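Local coordinates for protein glycogen synthase (PDB 6GNF) that belongs to the starch and bacterial glycogen synthase family, a two-domain glycosyltransferase fold that here holds adenosine-5'-diphosphate and a glycan, at residues A[103-107]-A[108-112]; A[268-272]-A[273-277]. All coordinates share one frame; numbering follows the deposited sequence.

Contact 1. Residues A[103-107]-A[108-112]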
loop_
_atom_site.group_PDB
_atom_site.type_symbol
_atom_site.label_atom_id
_atom_site.label_comp_id
_atom_site.label_asym_id
_atom_site.label_seq_id
_atom_site.Cartn_x
_atom_site.Cartn_y
_atom_site.Cartn_z
ATOM N N TRP A 103 14.128 6.061 13.214
ATOM C CA TRP A 103 13.767 4.676 13.447
ATOM C C TRP A 103 13.672 4.398 14.934
ATOM O O TRP A 103 14.614 4.630 15.692
ATOM C CB TRP A 103 14.817 3.762 12.846
ATOM C CG TRP A 103 15.177 4.100 11.444
ATOM C CD1 TRP A 103 16.327 4.680 11.020
ATOM C CD2 TRP A 103 14.383 3.874 10.272
ATOM N NE1 TRP A 103 16.312 4.823 9.656
ATOM C CE2 TRP A 103 15.139 4.323 9.170
ATOM C CE3 TRP A 103 13.127 3.313 10.045
ATOM C CZ2 TRP A 103 14.674 4.258 7.867
ATOM C CZ3 TRP A 103 12.654 3.242 8.730
ATOM C CH2 TRP A 103 13.426 3.716 7.660
ATOM N N VAL A 104 12.526 3.876 15.345
ATOM C CA VAL A 104 12.264 3.591 16.740
ATOM C C VAL A 104 12.808 2.211 17.068
ATOM O O VAL A 104 12.348 1.212 16.528
ATOM C CB VAL A 104 10.755 3.646 17.031
ATOM C CG1 VAL A 104 10.488 3.427 18.512
ATOM C CG2 VAL A 104 10.182 4.978 16.578
ATOM N N ASP A 105 13.764 2.157 17.989
ATOM C CA ASP A 105 14.456 0.922 18.300
ATOM C C ASP A 105 13.968 0.305 19.610
ATOM O O ASP A 105 13.944 0.950 20.655
ATOM C CB ASP A 105 15.955 1.165 18.391
ATOM C CG ASP A 105 16.736 -0.100 18.736
ATOM O OD1 ASP A 105 16.786 -1.064 17.939
ATOM O OD2 ASP A 105 17.320 -0.130 19.848
ATOM N N HIS A 106 13.605 -0.973 19.546
ATOM C CA HIS A 106 13.181 -1.740 20.709
ATOM C C HIS A 106 13.280 -3.222 20.380
ATOM O O HIS A 106 13.095 -3.615 19.236
ATOM C CB HIS A 106 11.739 -1.402 21.084
ATOM C CG HIS A 106 11.366 -1.815 22.470
ATOM N ND1 HIS A 106 11.003 -3.103 22.797
ATOM C CD2 HIS A 106 11.315 -1.107 23.622
ATOM C CE1 HIS A 106 10.748 -3.177 24.089
ATOM N NE2 HIS A 106 10.928 -1.978 24.616
ATOM N N HIS A 107 13.526 -4.035 21.400
ATOM C CA HIS A 107 13.647 -5.480 21.244
ATOM C C HIS A 107 12.463 -6.099 20.464
ATOM O O HIS A 107 12.672 -6.973 19.647
ATOM C CB HIS A 107 13.875 -6.124 22.637
ATOM C CG HIS A 107 13.604 -7.590 22.704
ATOM N ND1 HIS A 107 14.575 -8.531 22.411
ATOM C CD2 HIS A 107 12.517 -8.288 23.113
ATOM C CE1 HIS A 107 14.083 -9.744 22.593
ATOM N NE2 HIS A 107 12.835 -9.624 23.013
ATOM N N VAL A 108 11.251 -5.584 20.646
ATOM C CA VAL A 108 10.072 -6.174 20.025
ATOM C C VAL A 108 9.973 -5.876 18.538
ATOM O O VAL A 108 9.143 -6.480 17.875
ATOM C CB VAL A 108 8.740 -5.737 20.702
ATOM C CG1 VAL A 108 8.783 -6.011 22.193
ATOM C CG2 VAL A 108 8.425 -4.269 20.439
ATOM N N TYR A 109 10.745 -4.907 18.038
ATOM C CA TYR A 109 10.792 -4.642 16.604
ATOM C C TYR A 109 11.937 -5.382 15.937
ATOM O O TYR A 109 11.747 -5.967 14.874
ATOM C CB TYR A 109 10.938 -3.153 16.311
ATOM C CG TYR A 109 9.847 -2.278 16.855
ATOM C CD1 TYR A 109 8.507 -2.586 16.653
ATOM C CD2 TYR A 109 10.150 -1.113 17.547
ATOM C CE1 TYR A 109 7.506 -1.775 17.151
ATOM C CE2 TYR A 109 9.155 -0.297 18.043
ATOM C CZ TYR A 109 7.832 -0.635 17.841
ATOM O OH TYR A 109 6.845 0.166 18.340
ATOM N N LEU A 110 13.115 -5.353 16.551
ATOM C CA LEU A 110 14.318 -5.852 15.896
ATOM C C LEU A 110 14.388 -7.366 15.897
ATOM O O LEU A 110 14.623 -7.990 14.858
ATOM C CB LEU A 110 15.563 -5.298 16.592
ATOM C CG LEU A 110 16.898 -5.500 15.880
ATOM C CD1 LEU A 110 16.930 -4.730 14.576
ATOM C CD2 LEU A 110 18.044 -5.068 16.781
ATOM N N SER A 111 14.175 -7.948 17.071
ATOM C CA SER A 111 14.453 -9.363 17.310
ATOM C C SER A 111 13.272 -10.320 17.041
ATOM O O SER A 111 13.299 -11.473 17.496
ATOM C CB SER A 111 14.950 -9.537 18.752
ATOM O OG SER A 111 13.937 -9.148 19.667
ATOM N N LYS A 112 12.263 -9.868 16.288
ATOM C CA LYS A 112 11.166 -10.753 15.864
ATOM C C LYS A 112 11.669 -11.860 14.922
ATOM O O LYS A 112 11.265 -13.026 15.030
ATOM C CB LYS A 112 10.043 -9.956 15.191
ATOM C CG LYS A 112 9.218 -9.123 16.156
ATOM C CD LYS A 112 8.452 -9.996 17.143
ATOM C CE LYS A 112 7.393 -9.207 17.898
ATOM N NZ LYS A 112 6.573 -10.085 18.776
#

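Contact 2. Residues A[268-272]-A[273-277]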
loop_
_atom_site.group_PDB
_atom_site.type_symbol
_atom_site.label_atom_id
_atom_site.label_comp_id
_atom_site.label_asym_id
_atom_site.label_seq_id
_atom_site.Cartn_x
_atom_site.Cartn_y
_atom_site.Cartn_z
ATOM N N ALA A 268 -9.074 13.787 7.458
ATOM C CA ALA A 268 -8.915 12.434 6.956
ATOM C C ALA A 268 -8.753 12.477 5.445
ATOM O O ALA A 268 -9.522 13.133 4.758
ATOM C CB ALA A 268 -10.123 11.600 7.339
ATOM N N LEU A 269 -7.696 11.838 4.951
ATOM C CA LEU A 269 -7.405 11.767 3.522
ATOM C C LEU A 269 -7.236 10.324 3.094
ATOM O O LEU A 269 -6.978 9.431 3.912
ATOM C CB LEU A 269 -6.104 12.505 3.199
ATOM C CG LEU A 269 -6.003 13.993 3.529
ATOM C CD1 LEU A 269 -4.607 14.509 3.242
ATOM C CD2 LEU A 269 -7.026 14.781 2.733
ATOM N N THR A 270 -7.345 10.092 1.791
ATOM C CA THR A 270 -7.016 8.782 1.236
ATOM C C THR A 270 -6.363 8.903 -0.150
ATOM O O THR A 270 -6.099 10.016 -0.618
ATOM C CB THR A 270 -8.237 7.842 1.242
ATOM O OG1 THR A 270 -7.807 6.503 0.960
ATOM C CG2 THR A 270 -9.286 8.290 0.241
ATOM N N VAL A 271 -6.109 7.765 -0.794
ATOM C CA VAL A 271 -5.136 7.715 -1.877
ATOM C C VAL A 271 -5.733 7.711 -3.298
ATOM O O VAL A 271 -5.016 7.479 -4.272
ATOM C CB VAL A 271 -4.153 6.549 -1.665
ATOM C CG1 VAL A 271 -3.291 6.819 -0.440
ATOM C CG2 VAL A 271 -4.882 5.221 -1.508
ATOM N N SER A 272 -7.025 8.014 -3.417
ATOM C CA SER A 272 -7.645 8.379 -4.704
ATOM C C SER A 272 -9.053 8.944 -4.466
ATOM O O SER A 272 -9.739 8.517 -3.529
ATOM C CB SER A 272 -7.722 7.194 -5.678
ATOM O OG SER A 272 -8.778 6.320 -5.358
ATOM N N PRO A 273 -9.470 9.942 -5.275
ATOM C CA PRO A 273 -10.821 10.508 -5.149
ATOM C C PRO A 273 -11.933 9.472 -5.287
ATOM O O PRO A 273 -12.961 9.578 -4.635
ATOM C CB PRO A 273 -10.924 11.483 -6.327
ATOM C CG PRO A 273 -9.536 11.732 -6.789
ATOM C CD PRO A 273 -8.685 10.581 -6.351
ATOM N N ASN A 274 -11.763 8.507 -6.178
ATOM C CA ASN A 274 -12.825 7.526 -6.403
ATOM C C ASN A 274 -12.922 6.540 -5.249
ATOM O O ASN A 274 -14.017 6.085 -4.926
ATOM C CB ASN A 274 -12.640 6.788 -7.739
ATOM C CG ASN A 274 -13.826 5.904 -8.081
ATOM O OD1 ASN A 274 -14.962 6.365 -8.130
ATOM N ND2 ASN A 274 -13.571 4.620 -8.295
ATOM N N PHE A 275 -11.785 6.200 -4.643
ATOM C CA PHE A 275 -11.803 5.354 -3.452
ATOM C C PHE A 275 -12.498 6.060 -2.291
ATOM O O PHE A 275 -13.281 5.441 -1.569
ATOM C CB PHE A 275 -10.397 4.936 -3.045
ATOM C CG PHE A 275 -10.360 4.038 -1.835
ATOM C CD1 PHE A 275 -11.048 2.831 -1.832
ATOM C CD2 PHE A 275 -9.635 4.393 -0.713
ATOM C CE1 PHE A 275 -11.016 2.001 -0.725
ATOM C CE2 PHE A 275 -9.598 3.567 0.396
ATOM C CZ PHE A 275 -10.287 2.369 0.389
ATOM N N ALA A 276 -12.224 7.355 -2.132
ATOM C CA ALA A 276 -12.862 8.151 -1.077
ATOM C C ALA A 276 -14.378 8.097 -1.243
ATOM O O ALA A 276 -15.119 7.916 -0.279
ATOM C CB ALA A 276 -12.379 9.594 -1.137
ATOM N N HIS A 277 -14.810 8.252 -2.491
ATOM C CA HIS A 277 -16.209 8.134 -2.866
ATOM C C HIS A 277 -16.781 6.776 -2.473
ATOM O O HIS A 277 -17.879 6.704 -1.948
ATOM C CB HIS A 277 -16.324 8.330 -4.373
ATOM C CG HIS A 277 -17.714 8.568 -4.843
ATOM N ND1 HIS A 277 -18.709 7.629 -4.675
ATOM C CD2 HIS A 277 -18.268 9.583 -5.550
ATOM C CE1 HIS A 277 -19.827 8.073 -5.217
ATOM N NE2 HIS A 277 -19.586 9.256 -5.753
#

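Contact 1. Residues A[103-107]-A[108-112]
His106 and Val108 meet where strand 99-105 gives way to the short helix 107-110; His106 is the helix N-cap, its imidazole making the capping bond. Its ND1 accepts from Val108 N at 3.3 Å in an almost straight bond (172°), with the donor only 7° out of the ring plane. With CG anti to the backbone N (chi1 -163°), the ring swings forward to the first turn, and both methyls of Val108 pack by ND1, CG2 at 3.7 Å. The carbonyl of the same residue is gripped twice: Leu110 N lies nearly along the C=O axis at 3.2 Å from His106 O, whereas Tyr109 N, 2.9 Å from that oxygen, sits well above the carbonyl plane. One residue on, His107 O accepts from Ser111 N and Ser111 OG, which arrive from opposite faces of its plane. The serine hydroxyl also lies over one face of the His107 ring, a small polar group suited to this exposed helix end. The Tyr109 ring lies alongside the strand end, its CE2 4.0 Å from Val104 CG1, so an aromatic and a branched residue fill the buried side.

Further out, Thr87 OG1 hydrogen-bonds His106 NE2 and the carbonyl of Arg135 holds Tyr109 OH, while Met138 of helix 132-144 packs on both side chains. Asp105 forms salt bridges with Arg64 and Arg90. Because ND1 accepts from a backbone N-H, the proton of a neutral His106 would probably reside on NE2, facing Thr87; protonating both nitrogens would be expected to cost the cap.

Contact 2. Residues A[268-272]-A[273-277]
Thr270 and Phe275 face each other across a strand-to-helix turn of the N-terminal Rossmann-like domain, in which parallel strand 267-270 runs into helix 273-281. The two side chains cross at about a right angle: Thr270 OG1 comes in at the ring edge, in plane, 3.3 Å from Phe275 CD2. The oxygen probably suits this edge, since the C-H rim of an aromatic ring is weakly positive, and its hydrogen bond is made with the carbonyl of Leu200 on the adjoining strand. The other branch of the threonine, CG2, meets Ala276 CB at 3.6 Å; the small alanine lets the helix lie this near the strand end. Phe275, with CG anti to its backbone N (chi1 -179°), directs its ring to the buried side, where it also packs on Leu200.

Between these partners Ser272 is the N-cap. Its OG sits between its backbone N and carbonyl carbon (chi1 78°) and accepts from Phe275 N at 3.1 Å, and it also pairs with the carbonyl of Pro435, so one hydroxyl ties the helix start to the C-terminal half of the protein. Pro273 suits the first helical turn, where its missing N-H costs no bond. Asn274 fastens the turn further, by hydrogen bonds of its backbone N to Asp460 and of its ND2 to the carbonyl of Gly456. Val271, just before the cap, points away from the helix and touches the bound glycan. The first regular helical bond closes the turn: Ala276 N donates to Ser272 O over 3.1 Å, at 161°.

Contacts 1 and 2 are both turns that lead from strands of one mixed sheet into helices in the starch synthase catalytic domain, following one another along the chain. Their centres are about 32 Å apart and their nearest atoms about 19 Å, on opposite sides of the chain's centre. Both helices start on a side-chain cap, a histidine at 103-112 and a serine at 268-277. Contact 2 borders the ligand site: Val271 belongs to the glycan pocket, and the Phe275 side chain is about 8 Å from the bound glycan and 10 Å from adenosine-5'-diphosphate. Contact 1 is more peripheral, with the Tyr109 side chain about 13 Å from a bound glucose.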